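CurF (Lyngbya majuscula, PDB 2Q2X) probably acts as a crotonase-family (enoyl-CoA hydratase/isomerase type) enzyme domain that decarboxylates a carrier-bound 3-methylglutaconyl intermediate during curacin biosynthesis. Local coordinates at residues 49-54 with 89-94; 33-38 with 80-85; 99-104 with 121-126. One frame throughout, in Å; residues are numbered along the deposited sequence.

Contact 1 (49-54 with 89-94); sequences KVVILT and CEIPII
V51 and I93 lie side by side on one face of a parallel strand pair, pointing the same way, with V51 CG1 3.8 Å from I93 CG1. That same V51 methyl also meets I91 CD1 at 3.8 Å, this time with the two side chains crossing at about a right angle, and C89 SG adds a further apolar neighbour. V51 itself sits near an eclipsed rotamer (chi1 14°), which suggests some strain in fitting CG1 among these three. I91 takes the less common rotamer with CG1 between its backbone N and carbonyl carbon (chi1 61°), and this carries CD1 up to the backbone of K49 and V50. K49 O is covered by I91 CB and by P92 CD, 3.4 Å away, and is a buried oxygen without a polar partner. On the other face V50 CG1 meets I94 CD1 at 4.0 Å, while V50 CG2 faces P92 CG. The backbones are joined by V51 N to P92 O (3.0 Å), I94 N to V51 O (2.7 Å) and L53 N to I94 O (2.8 Å). Strand 13-18 flanks 50-54 on its other edge. V50, I52 and I94 pack against helix 178-192, I91 reaches helix 197-230, and P92 touches Y156 of the second subunit.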
ATOM      1  N   LYS A  49       7.839 -21.967  18.170  1.00 41.83           N
ATOM      2  CA  LYS A  49       6.915 -20.851  17.968  1.00 40.24           C
ATOM      3  C   LYS A  49       7.379 -19.821  16.933  1.00 38.49           C
ATOM      4  O   LYS A  49       6.556 -19.229  16.238  1.00 37.76           O
ATOM      5  CB  LYS A  49       6.679 -20.121  19.289  1.00 40.05           C
ATOM      6  CG  LYS A  49       5.778 -20.840  20.268  1.00 41.80           C
ATOM      7  CD  LYS A  49       5.485 -19.903  21.399  1.00 39.07           C
ATOM      8  CE  LYS A  49       4.477 -20.469  22.367  1.00 41.06           C
ATOM      9  NZ  LYS A  49       4.422 -19.553  23.523  1.00 37.46           N
ATOM     10  N   VAL A  50       8.686 -19.580  16.864  1.00 37.16           N
ATOM     11  CA  VAL A  50       9.253 -18.584  15.948  1.00 35.66           C
ATOM     12  C   VAL A  50      10.580 -19.096  15.390  1.00 35.66           C
ATOM     13  O   VAL A  50      11.386 -19.679  16.130  1.00 35.39           O
ATOM     14  CB  VAL A  50       9.464 -17.190  16.658  1.00 35.11           C
ATOM     15  CG1 VAL A  50      10.150 -16.171  15.739  1.00 34.44           C
ATOM     16  CG2 VAL A  50       8.159 -16.626  17.170  1.00 36.21           C
ATOM     17  N   VAL A  51      10.796 -18.899  14.082  1.00 34.97           N
ATOM     18  CA  VAL A  51      12.122 -19.108  13.482  1.00 33.63           C
ATOM     19  C   VAL A  51      12.754 -17.806  13.000  1.00 32.81           C
ATOM     20  O   VAL A  51      12.101 -16.952  12.412  1.00 32.65           O
ATOM     21  CB  VAL A  51      12.190 -20.285  12.424  1.00 34.39           C
ATOM     22  CG1 VAL A  51      10.829 -20.749  11.989  1.00 35.05           C
ATOM     23  CG2 VAL A  51      13.094 -19.961  11.232  1.00 34.58           C
ATOM     24  N   ILE A  52      14.026 -17.646  13.335  1.00 32.65           N
ATOM     25  CA  ILE A  52      14.841 -16.564  12.830  1.00 31.74           C
ATOM     26  C   ILE A  52      15.784 -17.175  11.818  1.00 32.00           C
ATOM     27  O   ILE A  52      16.589 -18.046  12.154  1.00 32.25           O
ATOM     28  CB  ILE A  52      15.644 -15.885  13.960  1.00 32.52           C
ATOM     29  CG1 ILE A  52      14.666 -15.350  15.025  1.00 34.52           C
ATOM     30  CG2 ILE A  52      16.488 -14.731  13.408  1.00 30.60           C
ATOM     31  CD1 ILE A  52      15.286 -15.201  16.401  1.00 38.20           C
ATOM     32  N   LEU A  53      15.651 -16.734  10.574  1.00 31.98           N
ATOM     33  CA  LEU A  53      16.495 -17.193   9.482  1.00 30.80           C
ATOM     34  C   LEU A  53      17.567 -16.132   9.253  1.00 30.87           C
ATOM     35  O   LEU A  53      17.256 -14.954   9.109  1.00 30.18           O
ATOM     36  CB  LEU A  53      15.657 -17.409   8.216  1.00 31.29           C
ATOM     37  CG  LEU A  53      16.371 -17.846   6.920  1.00 29.36           C
ATOM     38  CD1 LEU A  53      17.090 -19.198   7.102  1.00 25.68           C
ATOM     39  CD2 LEU A  53      15.418 -17.908   5.743  1.00 29.92           C
ATOM     40  N   THR A  54      18.831 -16.549   9.246  1.00 31.49           N
ATOM     41  CA  THR A  54      19.934 -15.597   9.148  1.00 32.38           C
ATOM     42  C   THR A  54      21.091 -16.228   8.355  1.00 33.31           C
ATOM     43  O   THR A  54      21.148 -17.456   8.184  1.00 33.02           O
ATOM     44  CB  THR A  54      20.397 -15.102  10.579  1.00 31.48           C
ATOM     45  OG1 THR A  54      21.231 -13.951  10.456  1.00 32.20           O
ATOM     46  CG2 THR A  54      21.144 -16.176  11.350  1.00 31.34           C
ATOM     47  N   CYS A  89       5.982 -23.193   6.071  1.00 35.83           N
ATOM     48  CA  CYS A  89       6.300 -23.191   7.504  1.00 34.96           C
ATOM     49  C   CYS A  89       5.115 -22.661   8.309  1.00 34.77           C
ATOM     50  O   CYS A  89       4.624 -21.556   8.038  1.00 33.85           O
ATOM     51  CB  CYS A  89       7.526 -22.319   7.759  1.00 34.60           C
ATOM     52  SG  CYS A  89       8.111 -22.363   9.460  1.00 34.09           S
ATOM     53  N   GLU A  90       4.650 -23.447   9.285  1.00 34.72           N
ATOM     54  CA  GLU A  90       3.416 -23.118  10.033  1.00 35.37           C
ATOM     55  C   GLU A  90       3.572 -21.941  10.991  1.00 32.37           C
ATOM     56  O   GLU A  90       2.587 -21.270  11.338  1.00 30.88           O
ATOM     57  CB  GLU A  90       2.912 -24.327  10.826  1.00 35.53           C
ATOM     58  CG  GLU A  90       2.113 -25.353  10.024  1.00 41.34           C
ATOM     59  CD  GLU A  90       1.489 -26.420  10.924  1.00 40.78           C
ATOM     60  OE1 GLU A  90       2.243 -27.062  11.699  1.00 53.82           O
ATOM     61  OE2 GLU A  90       0.248 -26.607  10.860  1.00 52.88           O
ATOM     62  N   ILE A  91       4.803 -21.700  11.432  1.00 30.70           N
ATOM     63  CA  ILE A  91       5.070 -20.677  12.439  1.00 30.20           C
ATOM     64  C   ILE A  91       5.757 -19.434  11.852  1.00 29.43           C
ATOM     65  O   ILE A  91       6.429 -19.540  10.829  1.00 28.84           O
ATOM     66  CB  ILE A  91       5.881 -21.254  13.626  1.00 29.57           C
ATOM     67  CG1 ILE A  91       7.247 -21.796  13.168  1.00 30.63           C
ATOM     68  CG2 ILE A  91       5.052 -22.324  14.352  1.00 31.44           C
ATOM     69  CD1 ILE A  91       8.208 -22.188  14.327  1.00 29.99           C
ATOM     70  N   PRO A  92       5.568 -18.249  12.485  1.00 29.34           N
ATOM     71  CA  PRO A  92       6.192 -17.035  11.953  1.00 28.75           C
ATOM     72  C   PRO A  92       7.701 -17.159  11.829  1.00 28.59           C
ATOM     73  O   PRO A  92       8.360 -17.792  12.681  1.00 29.61           O
ATOM     74  CB  PRO A  92       5.810 -15.946  12.971  1.00 29.30           C
ATOM     75  CG  PRO A  92       5.306 -16.680  14.166  1.00 29.11           C
ATOM     76  CD  PRO A  92       4.724 -17.955  13.657  1.00 29.30           C
ATOM     77  N   ILE A  93       8.223 -16.598  10.741  1.00 27.50           N
ATOM     78  CA  ILE A  93       9.646 -16.583  10.459  1.00 26.99           C
ATOM     79  C   ILE A  93      10.046 -15.123  10.429  1.00 26.93           C
ATOM     80  O   ILE A  93       9.344 -14.283   9.855  1.00 27.53           O
ATOM     81  CB  ILE A  93       9.984 -17.235   9.068  1.00 26.67           C
ATOM     82  CG1 ILE A  93       9.553 -18.703   9.024  1.00 28.08           C
ATOM     83  CG2 ILE A  93      11.477 -17.127   8.746  1.00 26.79           C
ATOM     84  CD1 ILE A  93       9.374 -19.239   7.607  1.00 28.49           C
ATOM     85  N   ILE A  94      11.176 -14.832  11.052  1.00 26.93           N
ATOM     86  CA  ILE A  94      11.824 -13.528  10.958  1.00 28.77           C
ATOM     87  C   ILE A  94      13.107 -13.693  10.118  1.00 28.39           C
ATOM     88  O   ILE A  94      13.979 -14.473  10.483  1.00 30.27           O
ATOM     89  CB  ILE A  94      12.193 -12.997  12.363  1.00 28.16           C
ATOM     90  CG1 ILE A  94      10.939 -12.903  13.248  1.00 30.03           C
ATOM     91  CG2 ILE A  94      12.887 -11.628  12.262  1.00 30.32           C
ATOM     92  CD1 ILE A  94      11.228 -12.510  14.695  1.00 30.34           C
TER

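Contact 2 (33-38 with 80-85); sequences EGLRHC and LDLSGL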
ATOM      1  N   GLU A  33      19.984 -28.240   0.548  1.00 38.63           N
ATOM      2  CA  GLU A  33      19.790 -29.430   1.379  1.00 39.63           C
ATOM      3  C   GLU A  33      19.639 -29.073   2.856  1.00 37.93           C
ATOM      4  O   GLU A  33      18.783 -29.616   3.549  1.00 38.60           O
ATOM      5  CB  GLU A  33      20.933 -30.439   1.199  1.00 38.85           C
ATOM      6  CG  GLU A  33      20.633 -31.802   1.841  1.00 42.91           C
ATOM      7  CD  GLU A  33      21.828 -32.753   1.843  1.00 43.92           C
ATOM      8  OE1 GLU A  33      22.964 -32.296   2.115  1.00 51.58           O
ATOM      9  OE2 GLU A  33      21.621 -33.964   1.582  1.00 54.42           O
ATOM     10  N   GLY A  34      20.486 -28.169   3.331  1.00 37.68           N
ATOM     11  CA  GLY A  34      20.452 -27.752   4.729  1.00 37.01           C
ATOM     12  C   GLY A  34      19.177 -27.003   5.086  1.00 37.41           C
ATOM     13  O   GLY A  34      18.639 -27.189   6.183  1.00 37.61           O
ATOM     14  N   LEU A  35      18.699 -26.154   4.166  1.00 35.91           N
ATOM     15  CA  LEU A  35      17.450 -25.421   4.368  1.00 34.90           C
ATOM     16  C   LEU A  35      16.278 -26.383   4.443  1.00 35.46           C
ATOM     17  O   LEU A  35      15.527 -26.340   5.403  1.00 36.33           O
ATOM     18  CB  LEU A  35      17.230 -24.360   3.289  1.00 33.37           C
ATOM     19  CG  LEU A  35      18.028 -23.063   3.411  1.00 32.75           C
ATOM     20  CD1 LEU A  35      17.914 -22.264   2.121  1.00 34.78           C
ATOM     21  CD2 LEU A  35      17.565 -22.210   4.602  1.00 35.30           C
ATOM     22  N   ARG A  36      16.148 -27.278   3.459  1.00 36.61           N
ATOM     23  CA  ARG A  36      15.081 -28.289   3.457  1.00 38.93           C
ATOM     24  C   ARG A  36      15.090 -29.162   4.724  1.00 39.40           C
ATOM     25  O   ARG A  36      14.028 -29.490   5.267  1.00 39.54           O
ATOM     26  CB  ARG A  36      15.141 -29.161   2.189  1.00 38.56           C
ATOM     27  CG  ARG A  36      14.794 -28.392   0.922  1.00 40.19           C
ATOM     28  CD  ARG A  36      15.003 -29.173  -0.373  1.00 41.25           C
ATOM     29  NE  ARG A  36      14.460 -28.410  -1.500  1.00 52.72           N
ATOM     30  CZ  ARG A  36      14.655 -28.690  -2.788  1.00 59.22           C
ATOM     31  NH1 ARG A  36      15.394 -29.734  -3.156  1.00 59.76           N
ATOM     32  NH2 ARG A  36      14.107 -27.912  -3.719  1.00 60.29           N
ATOM     33  N   HIS A  37      16.289 -29.522   5.189  1.00 40.51           N
ATOM     34  CA  HIS A  37      16.437 -30.332   6.398  1.00 41.16           C
ATOM     35  C   HIS A  37      15.991 -29.559   7.637  1.00 41.35           C
ATOM     36  O   HIS A  37      15.144 -30.029   8.393  1.00 42.03           O
ATOM     37  CB  HIS A  37      17.877 -30.834   6.564  1.00 41.11           C
ATOM     38  CG  HIS A  37      18.160 -31.415   7.920  1.00 42.12           C
ATOM     39  ND1 HIS A  37      17.586 -32.589   8.365  1.00 42.57           N
ATOM     40  CD2 HIS A  37      18.942 -30.972   8.936  1.00 44.40           C
ATOM     41  CE1 HIS A  37      18.001 -32.841   9.593  1.00 42.17           C
ATOM     42  NE2 HIS A  37      18.825 -31.876   9.963  1.00 45.15           N
ATOM     43  N   CYS A  38      16.567 -28.377   7.832  1.00 41.08           N
ATOM     44  CA  CYS A  38      16.238 -27.553   8.985  1.00 41.73           C
ATOM     45  C   CYS A  38      14.764 -27.170   9.063  1.00 41.33           C
ATOM     46  O   CYS A  38      14.198 -27.140  10.146  1.00 41.78           O
ATOM     47  CB  CYS A  38      17.133 -26.326   9.035  1.00 41.15           C
ATOM     48  SG  CYS A  38      18.821 -26.757   9.489  1.00 44.89           S
ATOM     49  N   LEU A  80      15.345 -23.233  -9.590  1.00 45.67           N
ATOM     50  CA  LEU A  80      15.150 -23.486  -8.152  1.00 47.45           C
ATOM     51  C   LEU A  80      13.950 -22.694  -7.604  1.00 47.57           C
ATOM     52  O   LEU A  80      13.879 -21.478  -7.796  1.00 48.80           O
ATOM     53  CB  LEU A  80      16.414 -23.109  -7.360  1.00 48.04           C
ATOM     54  CG  LEU A  80      17.786 -23.475  -7.932  1.00 50.24           C
ATOM     55  CD1 LEU A  80      18.766 -22.309  -7.769  1.00 51.59           C
ATOM     56  CD2 LEU A  80      18.329 -24.749  -7.281  1.00 51.89           C
ATOM     57  N   ASP A  81      13.019 -23.375  -6.927  1.00 47.48           N
ATOM     58  CA  ASP A  81      11.901 -22.697  -6.231  1.00 46.90           C
ATOM     59  C   ASP A  81      11.883 -22.991  -4.730  1.00 45.30           C
ATOM     60  O   ASP A  81      11.224 -23.938  -4.276  1.00 45.22           O
ATOM     61  CB  ASP A  81      10.534 -23.018  -6.882  1.00 47.18           C
ATOM     62  CG  ASP A  81       9.329 -22.460  -6.084  1.00 50.42           C
ATOM     63  OD1 ASP A  81       9.492 -21.509  -5.278  1.00 48.13           O
ATOM     64  OD2 ASP A  81       8.200 -22.980  -6.272  1.00 52.79           O
ATOM     65  N   LEU A  82      12.589 -22.158  -3.964  1.00 44.25           N
ATOM     66  CA  LEU A  82      12.669 -22.322  -2.494  1.00 43.31           C
ATOM     67  C   LEU A  82      11.513 -21.702  -1.684  1.00 42.86           C
ATOM     68  O   LEU A  82      11.503 -21.765  -0.450  1.00 42.49           O
ATOM     69  CB  LEU A  82      14.026 -21.839  -1.961  1.00 42.29           C
ATOM     70  CG  LEU A  82      15.263 -22.640  -2.389  1.00 43.66           C
ATOM     71  CD1 LEU A  82      16.446 -22.282  -1.507  1.00 42.48           C
ATOM     72  CD2 LEU A  82      15.011 -24.139  -2.319  1.00 44.14           C
ATOM     73  N   SER A  83      10.533 -21.130  -2.373  1.00 42.58           N
ATOM     74  CA  SER A  83       9.417 -20.451  -1.715  1.00 42.52           C
ATOM     75  C   SER A  83       8.658 -21.338  -0.729  1.00 42.97           C
ATOM     76  O   SER A  83       8.318 -20.888   0.360  1.00 42.90           O
ATOM     77  CB  SER A  83       8.445 -19.885  -2.746  1.00 41.90           C
ATOM     78  OG  SER A  83       7.693 -20.923  -3.342  1.00 42.29           O
ATOM     79  N   GLY A  84       8.398 -22.585  -1.120  1.00 43.00           N
ATOM     80  CA  GLY A  84       7.687 -23.550  -0.274  1.00 44.41           C
ATOM     81  C   GLY A  84       8.217 -23.650   1.147  1.00 44.95           C
ATOM     82  O   GLY A  84       7.438 -23.673   2.102  1.00 46.63           O
ATOM     83  N   LEU A  85       9.542 -23.687   1.288  1.00 44.35           N
ATOM     84  CA  LEU A  85      10.197 -23.807   2.593  1.00 43.60           C
ATOM     85  C   LEU A  85       9.810 -22.726   3.570  1.00 43.13           C
ATOM     86  O   LEU A  85       9.663 -22.987   4.770  1.00 43.67           O
ATOM     87  CB  LEU A  85      11.714 -23.788   2.432  1.00 43.81           C
ATOM     88  CG  LEU A  85      12.295 -24.993   1.712  1.00 43.91           C
ATOM     89  CD1 LEU A  85      13.811 -24.874   1.714  1.00 43.23           C
ATOM     90  CD2 LEU A  85      11.811 -26.284   2.395  1.00 44.00           C
TER
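L85 lays its two methyls against the aliphatic start of R36: CD1 comes to 3.7 Å from R36 CG and CD2 to 3.9 Å from that same R36 CG, the side chains crossing at about a right angle. CD1 also reaches back over the helix 29-44 backbone to L35, standing 3.8 Å from L35 CB, so a single leucine end spans two consecutive residues of the helix. Because L85 has its CG beside the backbone N and anti to the carbonyl carbon (chi1 -67°), the branched end is aimed across the gap at that helix. An alanine at L85 is likely to open a gap beside the R36 stem and L35 CB, leaving the arginine chain freer to swing.

Three residues earlier, still in the turn before the helix, L82 brings its CD1 to 3.9 Å from L35 CD1, again nearly at right angles. Its CD2 lies obliquely to the guanidinium, 4.1 Å from R36 NH2. The arginine chain, extended from CG to NE, thus passes alongside both leucines, its stem against L85 and its far end beside L82.

D81 fixes the turn that presents these leucines. Its OD1 takes two bonds from S83: OG at 2.7 Å, on the syn side and close to the carboxylate plane, and the backbone N from above that plane. The second closes an Asx turn leading into helix 83-87.

L35 also rests on M18 of strand 13-18, and F27 covers L82. Helices 29-44 and 83-87 lie in two successive beta-alpha-beta crossovers of the main sheet, part of the spiral of beta-beta-alpha units that defines the crotonase fold.

Contact 3 (99-104 with 121-126); sequences GHSFGG and SVYATN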
ATOM      1  N   GLY A  99      23.397  -9.366   6.278  1.00 33.95           N
ATOM      2  CA  GLY A  99      24.278  -9.123   5.140  1.00 33.43           C
ATOM      3  C   GLY A  99      23.518  -9.034   3.827  1.00 33.50           C
ATOM      4  O   GLY A  99      22.292  -8.938   3.830  1.00 32.77           O
ATOM      5  N   HIS A 100      24.257  -9.063   2.711  1.00 33.27           N
ATOM      6  CA  HIS A 100      23.710  -8.809   1.372  1.00 31.75           C
ATOM      7  C   HIS A 100      22.713  -9.900   0.984  1.00 29.61           C
ATOM      8  O   HIS A 100      22.891 -11.046   1.366  1.00 30.21           O
ATOM      9  CB  HIS A 100      24.820  -8.815   0.307  1.00 32.96           C
ATOM     10  CG  HIS A 100      26.048  -8.036   0.675  1.00 35.25           C
ATOM     11  ND1 HIS A 100      26.066  -6.659   0.741  1.00 37.39           N
ATOM     12  CD2 HIS A 100      27.314  -8.444   0.945  1.00 36.76           C
ATOM     13  CE1 HIS A 100      27.283  -6.253   1.065  1.00 39.64           C
ATOM     14  NE2 HIS A 100      28.059  -7.316   1.195  1.00 33.86           N
ATOM     15  N   SER A 101      21.702  -9.533   0.207  1.00 30.04           N
ATOM     16  CA  SER A 101      20.731 -10.490  -0.339  1.00 28.79           C
ATOM     17  C   SER A 101      20.471 -10.188  -1.809  1.00 28.43           C
ATOM     18  O   SER A 101      20.060  -9.089  -2.147  1.00 27.51           O
ATOM     19  CB  SER A 101      19.406 -10.422   0.429  1.00 28.90           C
ATOM     20  OG  SER A 101      19.586 -10.581   1.819  1.00 31.16           O
ATOM     21  N   PHE A 102      20.689 -11.179  -2.681  1.00 28.12           N
ATOM     22  CA  PHE A 102      20.570 -10.975  -4.134  1.00 28.85           C
ATOM     23  C   PHE A 102      19.602 -11.960  -4.778  1.00 27.08           C
ATOM     24  O   PHE A 102      19.644 -13.146  -4.469  1.00 26.47           O
ATOM     25  CB  PHE A 102      21.925 -11.182  -4.820  1.00 29.96           C
ATOM     26  CG  PHE A 102      22.982 -10.210  -4.394  1.00 31.87           C
ATOM     27  CD1 PHE A 102      24.048 -10.633  -3.614  1.00 33.88           C
ATOM     28  CD2 PHE A 102      22.913  -8.883  -4.775  1.00 34.80           C
ATOM     29  CE1 PHE A 102      25.041  -9.743  -3.225  1.00 34.52           C
ATOM     30  CE2 PHE A 102      23.901  -7.983  -4.381  1.00 38.95           C
ATOM     31  CZ  PHE A 102      24.956  -8.416  -3.606  1.00 31.65           C
ATOM     32  N   GLY A 103      18.773 -11.449  -5.687  1.00 27.71           N
ATOM     33  CA  GLY A 103      17.824 -12.252  -6.476  1.00 28.14           C
ATOM     34  C   GLY A 103      16.981 -13.131  -5.589  1.00 28.57           C
ATOM     35  O   GLY A 103      16.343 -12.655  -4.635  1.00 29.68           O
ATOM     36  N   GLY A 104      16.996 -14.425  -5.872  1.00 28.82           N
ATOM     37  CA  GLY A 104      16.264 -15.380  -5.056  1.00 27.66           C
ATOM     38  C   GLY A 104      16.654 -15.290  -3.597  1.00 27.99           C
ATOM     39  O   GLY A 104      15.917 -15.747  -2.716  1.00 27.85           O
ATOM     40  N   SER A 121      24.552  -3.204   4.202  1.00 36.95           N
ATOM     41  CA  SER A 121      24.513  -4.274   3.219  1.00 35.84           C
ATOM     42  C   SER A 121      23.829  -3.867   1.921  1.00 34.17           C
ATOM     43  O   SER A 121      23.217  -2.812   1.834  1.00 33.62           O
ATOM     44  CB  SER A 121      23.865  -5.508   3.816  1.00 35.52           C
ATOM     45  OG  SER A 121      24.661  -6.014   4.860  1.00 40.42           O
ATOM     46  N   VAL A 122      23.960  -4.714   0.903  1.00 32.84           N
ATOM     47  CA  VAL A 122      23.451  -4.423  -0.432  1.00 31.87           C
ATOM     48  C   VAL A 122      22.270  -5.388  -0.748  1.00 29.38           C
ATOM     49  O   VAL A 122      22.345  -6.556  -0.452  1.00 29.28           O
ATOM     50  CB  VAL A 122      24.605  -4.547  -1.470  1.00 32.89           C
ATOM     51  CG1 VAL A 122      24.092  -4.838  -2.838  1.00 33.16           C
ATOM     52  CG2 VAL A 122      25.456  -3.260  -1.481  1.00 36.71           C
ATOM     53  N   TYR A 123      21.189  -4.867  -1.315  1.00 28.42           N
ATOM     54  CA  TYR A 123      19.978  -5.666  -1.565  1.00 28.14           C
ATOM     55  C   TYR A 123      19.544  -5.480  -3.008  1.00 26.89           C
ATOM     56  O   TYR A 123      19.516  -4.365  -3.504  1.00 27.14           O
ATOM     57  CB  TYR A 123      18.862  -5.285  -0.535  1.00 27.36           C
ATOM     58  CG  TYR A 123      19.291  -5.595   0.888  1.00 25.73           C
ATOM     59  CD1 TYR A 123      19.211  -6.885   1.387  1.00 22.03           C
ATOM     60  CD2 TYR A 123      19.847  -4.599   1.713  1.00 26.11           C
ATOM     61  CE1 TYR A 123      19.656  -7.196   2.660  1.00 28.82           C
ATOM     62  CE2 TYR A 123      20.284  -4.894   3.000  1.00 24.93           C
ATOM     63  CZ  TYR A 123      20.200  -6.184   3.465  1.00 29.83           C
ATOM     64  OH  TYR A 123      20.640  -6.486   4.729  1.00 31.68           O
ATOM     65  N   ALA A 124      19.223  -6.573  -3.711  1.00 28.32           N
ATOM     66  CA  ALA A 124      18.869  -6.453  -5.131  1.00 27.03           C
ATOM     67  C   ALA A 124      17.933  -7.565  -5.639  1.00 27.36           C
ATOM     68  O   ALA A 124      18.089  -8.700  -5.257  1.00 24.83           O
ATOM     69  CB  ALA A 124      20.152  -6.444  -5.986  1.00 26.15           C
ATOM     70  N   THR A 125      16.960  -7.213  -6.479  1.00 28.70           N
ATOM     71  CA  THR A 125      16.308  -8.212  -7.326  1.00 31.66           C
ATOM     72  C   THR A 125      17.045  -8.128  -8.647  1.00 32.64           C
ATOM     73  O   THR A 125      16.700  -7.300  -9.497  1.00 34.97           O
ATOM     74  CB  THR A 125      14.770  -7.990  -7.532  1.00 31.84           C
ATOM     75  OG1 THR A 125      14.502  -6.629  -7.868  1.00 31.64           O
ATOM     76  CG2 THR A 125      14.027  -8.338  -6.276  1.00 33.73           C
ATOM     77  N   ASN A 126      18.057  -8.997  -8.750  1.00 31.95           N
ATOM     78  CA  ASN A 126      19.120  -9.101  -9.762  1.00 32.62           C
ATOM     79  C   ASN A 126      18.717  -9.348 -11.224  1.00 31.12           C
ATOM     80  O   ASN A 126      19.405  -8.931 -12.164  1.00 29.82           O
ATOM     81  CB  ASN A 126      19.962 -10.327  -9.380  1.00 32.58           C
ATOM     82  CG  ASN A 126      21.239  -9.969  -8.692  1.00 37.79           C
ATOM     83  OD1 ASN A 126      21.518  -8.799  -8.443  1.00 48.37           O
ATOM     84  ND2 ASN A 126      22.037 -10.985  -8.373  1.00 42.47           N
TER
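H100 and V122 open the strand pairing with a side chain in place of a backbone group: V122 N donates to H100 ND1 (2.9 Å), arriving at the ring edge and in its plane. The remaining bonds are regular parallel ladder, S101 N to V122 O at 3.1 Å, A124 N to S101 O at 3.1 Å, and G103 N to A124 O at 2.9 Å.

Apolar contacts gather on the F102 face. V122 CG1, held anti to its backbone N (chi1 156°), approaches F102 CE2 to 3.5 Å, and A124 CB meets the ring edge near its plane, 3.9 Å from F102 CD2.

N126 is a polar neighbour of the same residue. Its amide plane is 17° from that of the ring, yet it is not stacked over it: ND2 meets the near end of the side chain, 3.6 Å from F102 CB.

The opposite face carries S101 and Y123. S101 OG sits at the tyrosine ring edge, near its plane, 3.5 Å from Y123 CE1. Y123 OH bonds to M97 O and S118 N, and S121 OG to S118 OG.

G103, at positive phi, lies close against N126. With its N-H bound to A124 O, this N-cap glycine is fixed just where helix 104-110 starts. In crotonases an amide of this glycine-rich turn, by analogy probably that of the next residue, G104, belongs to the oxyanion hole, and the strand pairing probably helps to position that amide.

Overall arrangement
Contacts 1 and 2 interlock. Their segments alternate along the chain, their centres are 13 Å apart, and they touch where L53 CD1 packs 3.9 Å from L35 CD2, so helix 29-44 and strand 50-54 share one apolar layer. Contact 1 lies in the six-stranded sheet; contact 2 joins helices on one side of it. Contact 3 follows both in sequence, on the opposite side of the chain's centre, about 20 Å from contact 1 and 18 Å from contact 2 between centres. It belongs to the small three-stranded sheet, but strand 93-97 leads directly into strand 100-102, connecting the two sheets of this crotonase-type domain.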